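Local coordinates for protein putative xanthine dehydrogenase YAGS fad-binding subunit (Escherichia coli, PDB 5G5G) that probably oxidises aldehydes as the molybdenum-binding subunit of a periplasmic aldehyde oxidase, holding a pterin cytosine dinucleotide cofactor, at residues Asn278-Pro283 and Leu343-Ala348; Thr182-His187 and Arg282-Gln287. All coordinates share one frame; numbering follows the deposited sequence.

Contact 1: Asn278-Pro283 and Leu343-Ala348; sequences NTTHRP and LPEGNA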
loop_
_atom_site.group_PDB
_atom_site.type_symbol
_atom_site.label_atom_id
_atom_site.label_comp_id
_atom_site.label_asym_id
_atom_site.label_seq_id
_atom_site.Cartn_x
_atom_site.Cartn_y
_atom_site.Cartn_z
ATOM N N ASN C 278 11.099 -6.554 8.354
ATOM C CA ASN C 278 12.399 -5.897 8.591
ATOM C C ASN C 278 12.251 -4.521 9.227
ATOM O O ASN C 278 13.079 -4.143 10.065
ATOM C CB ASN C 278 13.215 -5.737 7.296
ATOM C CG ASN C 278 14.503 -4.996 7.541
ATOM O OD1 ASN C 278 14.604 -3.797 7.295
ATOM N ND2 ASN C 278 15.498 -5.722 8.102
ATOM N N THR C 279 11.211 -3.786 8.822
ATOM C CA THR C 279 11.096 -2.380 9.177
ATOM C C THR C 279 10.156 -2.261 10.391
ATOM O O THR C 279 10.224 -3.089 11.270
ATOM C CB THR C 279 10.671 -1.483 8.019
ATOM O OG1 THR C 279 9.348 -1.758 7.527
ATOM C CG2 THR C 279 11.639 -1.677 6.839
ATOM N N THR C 280 9.328 -1.224 10.442
ATOM C CA THR C 280 8.448 -1.043 11.580
ATOM C C THR C 280 6.985 -1.255 11.154
ATOM O O THR C 280 6.673 -1.287 9.960
ATOM C CB THR C 280 8.591 0.347 12.176
ATOM O OG1 THR C 280 8.143 1.344 11.265
ATOM C CG2 THR C 280 10.037 0.619 12.535
ATOM N N HIS C 281 6.145 -1.360 12.170
ATOM C CA HIS C 281 4.733 -1.500 11.992
ATOM C C HIS C 281 3.942 -0.737 13.080
ATOM O O HIS C 281 4.459 -0.553 14.130
ATOM C CB HIS C 281 4.305 -2.983 12.154
ATOM C CG HIS C 281 4.683 -3.579 13.477
ATOM N ND1 HIS C 281 3.799 -3.698 14.520
ATOM C CD2 HIS C 281 5.863 -4.057 13.932
ATOM C CE1 HIS C 281 4.418 -4.203 15.565
ATOM N NE2 HIS C 281 5.671 -4.434 15.233
ATOM N N ARG C 282 2.726 -0.333 12.777
ATOM C CA ARG C 282 1.874 0.159 13.857
ATOM C C ARG C 282 1.641 -1.014 14.840
ATOM O O ARG C 282 1.231 -2.045 14.406
ATOM C CB ARG C 282 0.522 0.668 13.384
ATOM C CG ARG C 282 -0.230 1.367 14.528
ATOM C CD ARG C 282 -1.693 1.687 14.234
ATOM N NE ARG C 282 -1.899 2.447 13.003
ATOM C CZ ARG C 282 -1.744 3.777 12.845
ATOM N NH1 ARG C 282 -1.174 4.532 13.769
ATOM N NH2 ARG C 282 -2.002 4.325 11.661
ATOM N N PRO C 283 1.848 -0.806 16.152
ATOM C CA PRO C 283 1.489 -1.856 17.104
ATOM C C PRO C 283 0.003 -2.103 17.129
ATOM O O PRO C 283 -0.787 -1.144 17.119
ATOM C CB PRO C 283 1.957 -1.284 18.446
ATOM C CG PRO C 283 2.983 -0.219 18.079
ATOM C CD PRO C 283 2.486 0.343 16.820
ATOM N N LEU C 343 8.070 -9.552 18.415
ATOM C CA LEU C 343 7.780 -9.255 17.033
ATOM C C LEU C 343 8.707 -8.129 16.557
ATOM O O LEU C 343 9.446 -7.548 17.350
ATOM C CB LEU C 343 6.336 -8.815 16.916
ATOM C CG LEU C 343 5.272 -9.885 17.137
ATOM C CD1 LEU C 343 3.906 -9.251 17.292
ATOM C CD2 LEU C 343 5.251 -10.897 15.999
ATOM N N PRO C 344 8.679 -7.813 15.250
ATOM C CA PRO C 344 9.443 -6.665 14.777
ATOM C C PRO C 344 9.076 -5.360 15.526
ATOM O O PRO C 344 8.034 -5.326 16.243
ATOM C CB PRO C 344 9.078 -6.614 13.296
ATOM C CG PRO C 344 8.912 -8.087 12.942
ATOM C CD PRO C 344 8.099 -8.579 14.124
ATOM N N GLU C 345 9.930 -4.364 15.395
ATOM C CA GLU C 345 9.772 -3.094 16.116
ATOM C C GLU C 345 8.449 -2.417 15.755
ATOM O O GLU C 345 8.201 -2.097 14.599
ATOM C CB GLU C 345 10.895 -2.108 15.765
ATOM C CG GLU C 345 10.918 -0.818 16.578
ATOM C CD GLU C 345 12.046 0.087 16.146
ATOM O OE1 GLU C 345 13.231 -0.311 16.295
ATOM O OE2 GLU C 345 11.753 1.206 15.693
ATOM N N GLY C 346 7.658 -2.114 16.774
ATOM C CA GLY C 346 6.505 -1.272 16.644
ATOM C C GLY C 346 6.938 0.182 16.640
ATOM O O GLY C 346 7.834 0.593 17.393
ATOM N N ASN C 347 6.303 0.977 15.799
ATOM C CA ASN C 347 6.644 2.391 15.772
ATOM C C ASN C 347 5.572 3.162 15.004
ATOM O O ASN C 347 4.533 2.610 14.617
ATOM C CB ASN C 347 8.067 2.619 15.192
ATOM C CG ASN C 347 8.834 3.721 15.921
ATOM O OD1 ASN C 347 8.288 4.820 16.194
ATOM N ND2 ASN C 347 10.090 3.474 16.169
ATOM N N ALA C 348 5.886 4.432 14.738
ATOM C CA ALA C 348 4.941 5.349 14.117
ATOM C C ALA C 348 4.389 4.900 12.785
ATOM O O ALA C 348 5.123 4.512 11.854
ATOM C CB ALA C 348 5.565 6.711 13.924
HETATM O O HOH W 1 11.867 -4.117 13.283
HETATM O O HOH W 2 7.854 3.972 11.936
#
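H281 NE2 gives its hydrogen to P344 O at 2.7 Å, the shortest direct bond across this contact. The carbonyl lies in the plane of the imidazole, but the nitrogen stands 59° above the plane of the carbonyl. The other ring nitrogen, ND1, donates to R282 O at 3.1 Å, so both ring nitrogens are held and its rotation is fixed. Two donating nitrogens are consistent with a positively charged imidazole, which the carboxylate of nearby D184 would probably favour. CB of H281 points away from 343-348, yet CG stands between the backbone N and the carbonyl carbon (chi1 57°), and this folds the ring back over G346. There CA of G346 meets one ring face as a CH-pi contact, 3.8 Å from the centroid. Glycine suits the place, since a beta-carbon would come within 2.9 Å of P283 CG.

The backbones add a single bridge: H281 N reaches E345 O in a longish bond of 3.3 Å, and N347 N reaches H281 O at 2.9 Å. Alongside, T280 CG2 packs against E345 OE2, while N347 ND2 binds that same oxygen at 2.9 Å with the oxygen in its amide plane. E345 OE1 accepts from the backbone of T96 and A97, so the buried carboxylate is gripped at both oxygens. Water joins T279 O to E345 N, and a second water joins T280 OG1 to A348 O. A348 belongs to the pocket of the dioxothiomolybdenum ion and touches it, so this single bridge joins two loops of the cofactor-binding domain at the edge of the molybdenum site.

Contact 2: Thr182-His187 and Arg282-Gln287; sequences TPDQSH and RPATLQ
R282 pairs with Q185, and three residues on T285 pairs with T182, both as antiparallel hydrogen-bonded pairs; the second joins strand 285-293 to the edge strand 174-182 of a five-stranded mixed sheet. At the first pair R282 N donates to Q185 O at 2.8 Å, and Q185 N returns a bond to a lone pair of R282 O. The two side chains then run alongside each other. R282 NE meets Q185 OE1 at 2.8 Å, the oxygen lying near the guanidinium plane although the amide is turned 78° to it, and a water bridges the same oxygen to NH2. The guanidinium is also held by a salt bridge to E317 and by R350 O, which suits a buried arginine.

At P283 the ladder of backbone bonds is interrupted, for neither it nor P183 has an N-H to give. A water spans the break, donating to both P183 O and P283 O. A284 keeps its N-H, and D184 OD1 receives it at 3.0 Å from above the carboxylate plane. With CG beside its own backbone N (chi1 -59°), D184 brings that oxygen across, while CB of A284, a small methyl, sits 3.2 Å from T182 O.

T285 exchanges backbone bonds with T182, and its OG1 donates to T182 OG1 at 2.7 Å, whose own proton goes on to the bridging water. A valine in its place would probably leave T182 OG1 without that donor and take from Q287 NE2 one of its two acceptors, leaving P356 O. Q287 closes the run: its OE1 accepts from H304 NE2, while NE2 donates to P356 O and to T285 OG1, the latter at 2.9 Å.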
loop_
_atom_site.group_PDB
_atom_site.type_symbol
_atom_site.label_atom_id
_atom_site.label_comp_id
_atom_site.label_asym_id
_atom_site.label_seq_id
_atom_site.Cartn_x
_atom_site.Cartn_y
_atom_site.Cartn_z
ATOM N N THR C 182 -7.310 -3.505 17.590
ATOM C CA THR C 182 -6.750 -3.150 16.264
ATOM C C THR C 182 -5.493 -3.980 16.043
ATOM O O THR C 182 -4.748 -4.238 16.974
ATOM C CB THR C 182 -6.405 -1.702 16.138
ATOM O OG1 THR C 182 -5.353 -1.344 17.053
ATOM C CG2 THR C 182 -7.617 -0.851 16.460
ATOM N N PRO C 183 -5.280 -4.410 14.802
ATOM C CA PRO C 183 -4.166 -5.269 14.505
ATOM C C PRO C 183 -2.888 -4.476 14.237
ATOM O O PRO C 183 -2.911 -3.230 14.059
ATOM C CB PRO C 183 -4.637 -5.964 13.179
ATOM C CG PRO C 183 -5.389 -4.909 12.488
ATOM C CD PRO C 183 -6.077 -4.130 13.597
ATOM N N ASP C 184 -1.768 -5.209 14.151
ATOM C CA ASP C 184 -0.574 -4.630 13.622
ATOM C C ASP C 184 -0.825 -4.191 12.171
ATOM O O ASP C 184 -1.531 -4.880 11.386
ATOM C CB ASP C 184 0.576 -5.643 13.704
ATOM C CG ASP C 184 0.836 -6.095 15.117
ATOM O OD1 ASP C 184 1.448 -5.311 15.850
ATOM O OD2 ASP C 184 0.426 -7.252 15.452
ATOM N N GLN C 185 -0.340 -3.008 11.822
ATOM C CA GLN C 185 -0.499 -2.483 10.458
ATOM C C GLN C 185 0.846 -2.091 9.872
ATOM O O GLN C 185 1.810 -1.762 10.599
ATOM C CB GLN C 185 -1.496 -1.280 10.399
ATOM C CG GLN C 185 -2.869 -1.638 10.942
ATOM C CD GLN C 185 -3.778 -0.427 11.184
ATOM O OE1 GLN C 185 -3.315 0.692 11.325
ATOM N NE2 GLN C 185 -5.099 -0.691 11.313
ATOM N N SER C 186 0.854 -1.978 8.556
ATOM C CA SER C 186 2.081 -1.742 7.797
ATOM C C SER C 186 1.965 -0.556 6.861
ATOM O O SER C 186 0.939 -0.363 6.212
ATOM C CB SER C 186 2.451 -3.039 7.000
ATOM O OG SER C 186 3.827 -3.064 6.664
ATOM N N HIS C 187 3.076 0.177 6.664
ATOM C CA HIS C 187 3.000 1.414 5.879
ATOM C C HIS C 187 2.717 1.165 4.403
ATOM O O HIS C 187 1.904 1.836 3.767
ATOM C CB HIS C 187 4.265 2.232 6.033
ATOM C CG HIS C 187 4.697 2.347 7.446
ATOM N ND1 HIS C 187 5.475 1.373 8.065
ATOM C CD2 HIS C 187 4.431 3.279 8.383
ATOM C CE1 HIS C 187 5.650 1.712 9.319
ATOM N NE2 HIS C 187 5.036 2.869 9.535
ATOM N N ARG C 282 2.726 -0.333 12.777
ATOM C CA ARG C 282 1.874 0.159 13.857
ATOM C C ARG C 282 1.641 -1.014 14.840
ATOM O O ARG C 282 1.231 -2.045 14.406
ATOM C CB ARG C 282 0.522 0.668 13.384
ATOM C CG ARG C 282 -0.230 1.367 14.528
ATOM C CD ARG C 282 -1.693 1.687 14.234
ATOM N NE ARG C 282 -1.899 2.447 13.003
ATOM C CZ ARG C 282 -1.744 3.777 12.845
ATOM N NH1 ARG C 282 -1.174 4.532 13.769
ATOM N NH2 ARG C 282 -2.002 4.325 11.661
ATOM N N PRO C 283 1.848 -0.806 16.152
ATOM C CA PRO C 283 1.489 -1.856 17.104
ATOM C C PRO C 283 0.003 -2.103 17.129
ATOM O O PRO C 283 -0.787 -1.144 17.119
ATOM C CB PRO C 283 1.957 -1.284 18.446
ATOM C CG PRO C 283 2.983 -0.219 18.079
ATOM C CD PRO C 283 2.486 0.343 16.820
ATOM N N ALA C 284 -0.360 -3.375 17.198
ATOM C CA ALA C 284 -1.684 -3.799 17.559
ATOM C C ALA C 284 -2.033 -3.187 18.902
ATOM O O ALA C 284 -1.120 -2.881 19.722
ATOM C CB ALA C 284 -1.783 -5.315 17.666
ATOM N N THR C 285 -3.327 -2.983 19.129
ATOM C CA THR C 285 -3.817 -2.537 20.424
ATOM C C THR C 285 -4.950 -3.430 20.947
ATOM O O THR C 285 -5.660 -4.079 20.209
ATOM C CB THR C 285 -4.301 -1.046 20.455
ATOM O OG1 THR C 285 -5.530 -0.923 19.707
ATOM C CG2 THR C 285 -3.227 -0.104 19.864
ATOM N N LEU C 286 -5.141 -3.375 22.257
ATOM C CA LEU C 286 -6.261 -4.021 22.945
ATOM C C LEU C 286 -6.744 -2.932 23.930
ATOM O O LEU C 286 -5.987 -2.517 24.804
ATOM C CB LEU C 286 -5.794 -5.304 23.623
ATOM C CG LEU C 286 -6.821 -6.204 24.299
ATOM C CD1 LEU C 286 -6.205 -7.574 24.546
ATOM C CD2 LEU C 286 -7.345 -5.619 25.604
ATOM N N GLN C 287 -7.943 -2.430 23.732
ATOM C CA GLN C 287 -8.395 -1.229 24.430
ATOM C C GLN C 287 -9.675 -1.491 25.218
ATOM O O GLN C 287 -10.600 -2.132 24.700
ATOM C CB GLN C 287 -8.652 -0.115 23.449
ATOM C CG GLN C 287 -7.437 0.236 22.581
ATOM C CD GLN C 287 -7.729 1.359 21.639
ATOM O OE1 GLN C 287 -8.165 2.451 22.030
ATOM N NE2 GLN C 287 -7.431 1.136 20.405
HETATM O O HOH W 3 -3.133 -1.087 15.668
HETATM O O HOH W 4 -4.116 2.956 9.967
#

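Overall arrangement
From the N terminus, edge strand 174-182 leads into loop 182-187, and contact 2 brings the chain back to it 94 residues later, where 282-287 enters strand 285-293. Contact 1 then closes the next 59 residues, mostly strands 285-293, 299-310 and 331-340, by returning 343-348 to 278-283. The two closures neither nest nor cross; they follow one another and share R282 and P283, so the chain through 278-287 passes directly from one partner loop to the other. The loops 182-187 and 343-348 also meet directly, H187 NE2 probably bonding to A348 O. Together the contacts tie one end of the five-stranded sheet to the loop before helix 354-372, beside the molybdenum ion.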